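Local coordinates for protein SxtG (Microseira wollei, PDB 6U1R) that transfers amidino groups in saxitoxin biosynthesis, probably through an amidino-cysteine intermediate, at residues I99-A102 with K106-R109; I146-M151 with D165-Y170. One frame throughout, in Å; residues are numbered along the deposited sequence.

Contact 1 of 2, residues I99-A102 with K106-R109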
loop_
_atom_site.group_PDB
_atom_site.type_symbol
_atom_site.label_atom_id
_atom_site.label_comp_id
_atom_site.label_asym_id
_atom_site.label_seq_id
_atom_site.Cartn_x
_atom_site.Cartn_y
_atom_site.Cartn_z
ATOM N N ILE A 99 -16.355 -21.904 -20.314
ATOM C CA ILE A 99 -17.313 -20.962 -20.903
ATOM C C ILE A 99 -16.627 -19.654 -21.283
ATOM O O ILE A 99 -16.805 -19.137 -22.395
ATOM C CB ILE A 99 -18.488 -20.720 -19.938
ATOM C CG1 ILE A 99 -19.288 -22.024 -19.762
ATOM C CG2 ILE A 99 -19.371 -19.587 -20.463
ATOM C CD1 ILE A 99 -20.452 -21.950 -18.767
ATOM N N LEU A 100 -15.874 -19.068 -20.351
ATOM C CA LEU A 100 -15.180 -17.815 -20.640
ATOM C C LEU A 100 -14.302 -17.931 -21.882
ATOM O O LEU A 100 -14.298 -17.043 -22.745
ATOM C CB LEU A 100 -14.331 -17.394 -19.439
ATOM C CG LEU A 100 -15.085 -16.925 -18.187
ATOM C CD1 LEU A 100 -14.090 -16.728 -17.034
ATOM C CD2 LEU A 100 -15.839 -15.642 -18.444
ATOM N N GLU A 101 -13.529 -19.011 -21.972
ATOM C CA GLU A 101 -12.636 -19.194 -23.111
ATOM C C GLU A 101 -13.416 -19.409 -24.405
ATOM O O GLU A 101 -13.032 -18.884 -25.461
ATOM C CB GLU A 101 -11.688 -20.357 -22.827
ATOM C CG GLU A 101 -10.727 -20.051 -21.654
ATOM C CD GLU A 101 -9.878 -21.246 -21.208
ATOM O OE1 GLU A 101 -10.312 -22.414 -21.356
ATOM O OE2 GLU A 101 -8.778 -21.003 -20.668
ATOM N N ALA A 102 -14.487 -20.194 -24.356
ATOM C CA ALA A 102 -15.298 -20.393 -25.554
ATOM C C ALA A 102 -15.914 -19.089 -26.022
ATOM O O ALA A 102 -16.115 -18.883 -27.229
ATOM C CB ALA A 102 -16.379 -21.427 -25.276
ATOM N N LYS A 106 -9.570 -14.303 -22.634
ATOM C CA LYS A 106 -8.321 -14.868 -22.127
ATOM C C LYS A 106 -8.377 -14.957 -20.607
ATOM O O LYS A 106 -8.653 -13.956 -19.944
ATOM C CB LYS A 106 -7.142 -14.004 -22.557
ATOM C CG LYS A 106 -5.777 -14.494 -22.066
ATOM C CD LYS A 106 -4.680 -13.582 -22.638
ATOM C CE LYS A 106 -3.320 -13.818 -22.014
ATOM N NZ LYS A 106 -2.416 -12.656 -22.275
ATOM N N VAL A 107 -8.096 -16.136 -20.057
ATOM C CA VAL A 107 -8.230 -16.392 -18.621
ATOM C C VAL A 107 -6.847 -16.601 -18.020
ATOM O O VAL A 107 -6.065 -17.417 -18.520
ATOM C CB VAL A 107 -9.136 -17.606 -18.356
ATOM C CG1 VAL A 107 -9.101 -18.034 -16.853
ATOM C CG2 VAL A 107 -10.547 -17.266 -18.774
ATOM N N ARG A 108 -6.547 -15.864 -16.952
ATOM C CA ARG A 108 -5.337 -16.065 -16.165
ATOM C C ARG A 108 -5.729 -16.752 -14.861
ATOM O O ARG A 108 -6.434 -16.163 -14.031
ATOM C CB ARG A 108 -4.625 -14.738 -15.887
ATOM C CG ARG A 108 -4.469 -13.802 -17.061
ATOM C CD ARG A 108 -3.719 -14.423 -18.245
ATOM N NE ARG A 108 -2.309 -14.703 -17.955
ATOM C CZ ARG A 108 -1.321 -13.819 -18.038
ATOM N NH1 ARG A 108 -1.547 -12.564 -18.394
ATOM N NH2 ARG A 108 -0.085 -14.194 -17.737
ATOM N N ARG A 109 -5.269 -17.993 -14.677
ATOM C CA ARG A 109 -5.598 -18.783 -13.495
ATOM C C ARG A 109 -4.572 -18.499 -12.411
ATOM O O ARG A 109 -3.386 -18.788 -12.591
ATOM C CB ARG A 109 -5.601 -20.280 -13.800
ATOM C CG ARG A 109 -6.718 -20.777 -14.669
ATOM C CD ARG A 109 -6.430 -22.230 -15.066
ATOM N NE ARG A 109 -7.452 -22.831 -15.926
ATOM C CZ ARG A 109 -8.351 -23.728 -15.531
ATOM N NH1 ARG A 109 -8.410 -24.144 -14.264
ATOM N NH2 ARG A 109 -9.205 -24.223 -16.414
HETATM O O HOH W 1 -7.329 -22.057 -18.628
HETATM O O HOH W 2 -7.472 -18.609 -21.530
HETATM O O HOH W 3 -9.581 -24.289 -19.442
#
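Leu100 and Val107 meet where helix 83-102 ends and the chain turns, within three residues, into strand 106-109, an outermost strand of the mixed sheet that also holds strands 37-42 and 370-375. The packed side of this helix-to-strand connection rests on one methyl group: CG2 of Val107 lies 3.8 Å from CB of Leu100 and 4.0 Å from its CD1, the two side chains crossing at about a right angle. With CG1 opposite the backbone N (chi1 171°), CG2 stands anti to the carbonyl carbon and faces the helix. Val40 and Val42 of strand 37-42 touch both residues and continue the apolar layer.

The other side is wet. Glu101 shares the same methyl through its CG, 4.0 Å from Val107 CG2, but its extended chain carries the carboxylate on to three bridging waters. OE2 accepts from two of them: one in turn accepts from the backbone N of Val107, and the other from Arg109 NE. Glu101 OE2 and Arg109 NE stay 5.3 Å apart, their opposite charges bridged by water, not touching. The third water donates to Glu101 OE1 over 2.8 Å and, in the guanidinium plane, accepts from Arg109 NH2 at 3.1 Å.

Contact 2 of 2, residues I146-M151 with D165-Y170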
loop_
_atom_site.group_PDB
_atom_site.type_symbol
_atom_site.label_atom_id
_atom_site.label_comp_id
_atom_site.label_asym_id
_atom_site.label_seq_id
_atom_site.Cartn_x
_atom_site.Cartn_y
_atom_site.Cartn_z
ATOM N N ILE A 146 -4.086 -0.863 -11.210
ATOM C CA ILE A 146 -4.518 -1.850 -10.214
ATOM C C ILE A 146 -4.178 -1.309 -8.818
ATOM O O ILE A 146 -3.033 -0.922 -8.555
ATOM C CB ILE A 146 -3.869 -3.221 -10.477
ATOM C CG1 ILE A 146 -4.305 -3.721 -11.862
ATOM C CG2 ILE A 146 -4.259 -4.228 -9.394
ATOM C CD1 ILE A 146 -3.780 -5.031 -12.261
ATOM N N ILE A 147 -5.182 -1.228 -7.936
ATOM C CA ILE A 147 -5.030 -0.711 -6.573
ATOM C C ILE A 147 -5.226 -1.854 -5.585
ATOM O O ILE A 147 -6.274 -2.520 -5.589
ATOM C CB ILE A 147 -6.043 0.416 -6.279
ATOM C CG1 ILE A 147 -5.948 1.525 -7.329
ATOM C CG2 ILE A 147 -5.818 0.989 -4.871
ATOM C CD1 ILE A 147 -7.075 2.541 -7.252
ATOM N N GLU A 148 -4.238 -2.060 -4.706
ATOM C CA GLU A 148 -4.372 -3.051 -3.642
ATOM C C GLU A 148 -5.118 -2.436 -2.465
ATOM O O GLU A 148 -4.688 -1.418 -1.898
ATOM C CB GLU A 148 -3.005 -3.586 -3.206
ATOM C CG GLU A 148 -2.167 -4.112 -4.393
ATOM C CD GLU A 148 -1.025 -5.043 -4.011
ATOM O OE1 GLU A 148 -0.809 -5.290 -2.800
ATOM O OE2 GLU A 148 -0.333 -5.528 -4.942
ATOM N N ALA A 149 -6.226 -3.069 -2.102
ATOM C CA ALA A 149 -7.117 -2.575 -1.066
ATOM C C ALA A 149 -6.497 -2.700 0.327
ATOM O O ALA A 149 -5.794 -3.675 0.626
ATOM C CB ALA A 149 -8.424 -3.347 -1.097
ATOM N N PRO A 150 -6.793 -1.748 1.218
ATOM C CA PRO A 150 -6.370 -1.879 2.622
ATOM C C PRO A 150 -7.410 -2.654 3.415
ATOM O O PRO A 150 -8.333 -2.054 3.968
ATOM C CB PRO A 150 -6.265 -0.424 3.086
ATOM C CG PRO A 150 -7.358 0.292 2.282
ATOM C CD PRO A 150 -7.498 -0.475 0.969
ATOM N N MET A 151 -7.294 -3.974 3.449
ATOM C CA MET A 151 -8.398 -4.803 3.908
ATOM C C MET A 151 -8.457 -4.909 5.427
ATOM O O MET A 151 -7.428 -5.043 6.104
ATOM C CB MET A 151 -8.287 -6.192 3.274
ATOM C CG MET A 151 -8.331 -6.139 1.731
ATOM S SD MET A 151 -8.231 -7.785 0.961
ATOM C CE MET A 151 -9.908 -8.388 1.158
ATOM N N ASP A 165 2.928 -12.487 -9.296
ATOM C CA ASP A 165 3.481 -12.816 -10.610
ATOM C C ASP A 165 2.740 -12.067 -11.715
ATOM O O ASP A 165 3.359 -11.497 -12.622
ATOM C CB ASP A 165 3.397 -14.322 -10.868
ATOM C CG ASP A 165 4.426 -15.119 -10.095
ATOM O OD1 ASP A 165 5.488 -14.567 -9.749
ATOM O OD2 ASP A 165 4.173 -16.317 -9.853
ATOM N N LEU A 166 1.405 -12.097 -11.671
ATOM C CA LEU A 166 0.606 -11.412 -12.677
ATOM C C LEU A 166 0.782 -9.898 -12.592
ATOM O O LEU A 166 0.938 -9.222 -13.617
ATOM C CB LEU A 166 -0.865 -11.803 -12.505
ATOM C CG LEU A 166 -1.228 -13.187 -13.052
ATOM C CD1 LEU A 166 -2.552 -13.650 -12.471
ATOM C CD2 LEU A 166 -1.256 -13.176 -14.593
ATOM N N LEU A 167 0.749 -9.346 -11.377
ATOM C CA LEU A 167 0.894 -7.902 -11.213
ATOM C C LEU A 167 2.226 -7.399 -11.771
ATOM O O LEU A 167 2.268 -6.374 -12.463
ATOM C CB LEU A 167 0.733 -7.541 -9.730
ATOM C CG LEU A 167 -0.690 -7.800 -9.176
ATOM C CD1 LEU A 167 -0.742 -7.900 -7.637
ATOM C CD2 LEU A 167 -1.627 -6.720 -9.629
ATOM N N LYS A 168 3.329 -8.099 -11.483
ATOM C CA LYS A 168 4.618 -7.649 -12.003
ATOM C C LYS A 168 4.662 -7.759 -13.530
ATOM O O LYS A 168 5.225 -6.888 -14.194
ATOM C CB LYS A 168 5.760 -8.432 -11.327
ATOM C CG LYS A 168 5.953 -8.032 -9.857
ATOM C CD LYS A 168 7.192 -8.660 -9.188
ATOM C CE LYS A 168 7.092 -10.173 -9.125
ATOM N NZ LYS A 168 7.982 -10.783 -8.092
ATOM N N GLU A 169 4.037 -8.798 -14.103
ATOM C CA GLU A 169 3.906 -8.891 -15.557
ATOM C C GLU A 169 3.174 -7.679 -16.121
ATOM O O GLU A 169 3.629 -7.057 -17.089
ATOM C CB GLU A 169 3.168 -10.178 -15.946
ATOM C CG GLU A 169 2.815 -10.254 -17.447
ATOM C CD GLU A 169 1.912 -11.413 -17.810
ATOM O OE1 GLU A 169 2.054 -12.503 -17.213
ATOM O OE2 GLU A 169 1.062 -11.204 -18.714
ATOM N N TYR A 170 2.017 -7.338 -15.541
ATOM C CA TYR A 170 1.254 -6.198 -16.042
ATOM C C TYR A 170 2.021 -4.892 -15.868
ATOM O O TYR A 170 1.963 -4.005 -16.727
ATOM C CB TYR A 170 -0.095 -6.120 -15.324
ATOM C CG TYR A 170 -1.049 -7.251 -15.617
ATOM C CD1 TYR A 170 -1.172 -7.794 -16.892
ATOM C CD2 TYR A 170 -1.869 -7.754 -14.614
ATOM C CE1 TYR A 170 -2.072 -8.837 -17.140
ATOM C CE2 TYR A 170 -2.759 -8.773 -14.856
ATOM C CZ TYR A 170 -2.865 -9.307 -16.114
ATOM O OH TYR A 170 -3.764 -10.331 -16.310
#
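The first strand and the helix of the beta-alpha-beta unit 145-148, 164-172, 176-179 face each other through Ile146 and Leu167; the axes of strand 146-148 and helix 165-170 approach to 11.3 Å, with 141° between their N-to-C directions. Leu167 reaches the sheet with both branches. Its CD2 settles against Ile146, 3.6 Å from CG2 and 3.8 Å from CD1, so one methyl bears on both arms of the isoleucine. Opposite its backbone N, Ile146 places CG2, while CG1 lies beside that N (chi1 -61°) and carries CD1 on to Tyr170, 4.1 Å from CD2 of the ring, which it meets obliquely.

The second branch of Leu167 meets a carboxylate: CD1 lies 3.6 Å from OE2 of Glu148. This acid is buried, yet its oxygens are satisfied from beside the contact, OE2 by the indole NE1 of Trp177 and OE1 by a salt bridge to Arg164. Together these partners probably favour the charged form and hold the carboxylate in place. Phe139 and Trp177, on the flanking strands, also touch Leu167. Helix 164-172 links parallel strands 145-148 and 176-179 and packs on their sheet, as in the beta-alpha-beta crossovers of the amidinotransferase alpha/beta-propeller fold.

Contact 1 closes before contact 2 opens along the chain, and their centres lie 20 Å apart. They belong to different mixed sheets: strand 106-109 borders the one with 37-42 and 370-375, whereas strand 145-148 is central between 139-142 and 176-179. Helix 164-172 joins the two regions: it packs on strand 145-148 and meets Arg108 of strand 106-109. There Arg108 NH2 forms a 2.8 Å salt bridge with Glu169 OE1, and Leu166 and Tyr170 pack against the arginine. Glu39 of strand 37-42 holds both Arg108, by a salt bridge, and the Tyr170 hydroxyl, by a hydrogen bond. Contact 1 lies away from the predicted active-site residues; in contact 2, the Glu148 side chain is about 11 Å from that of Asp215.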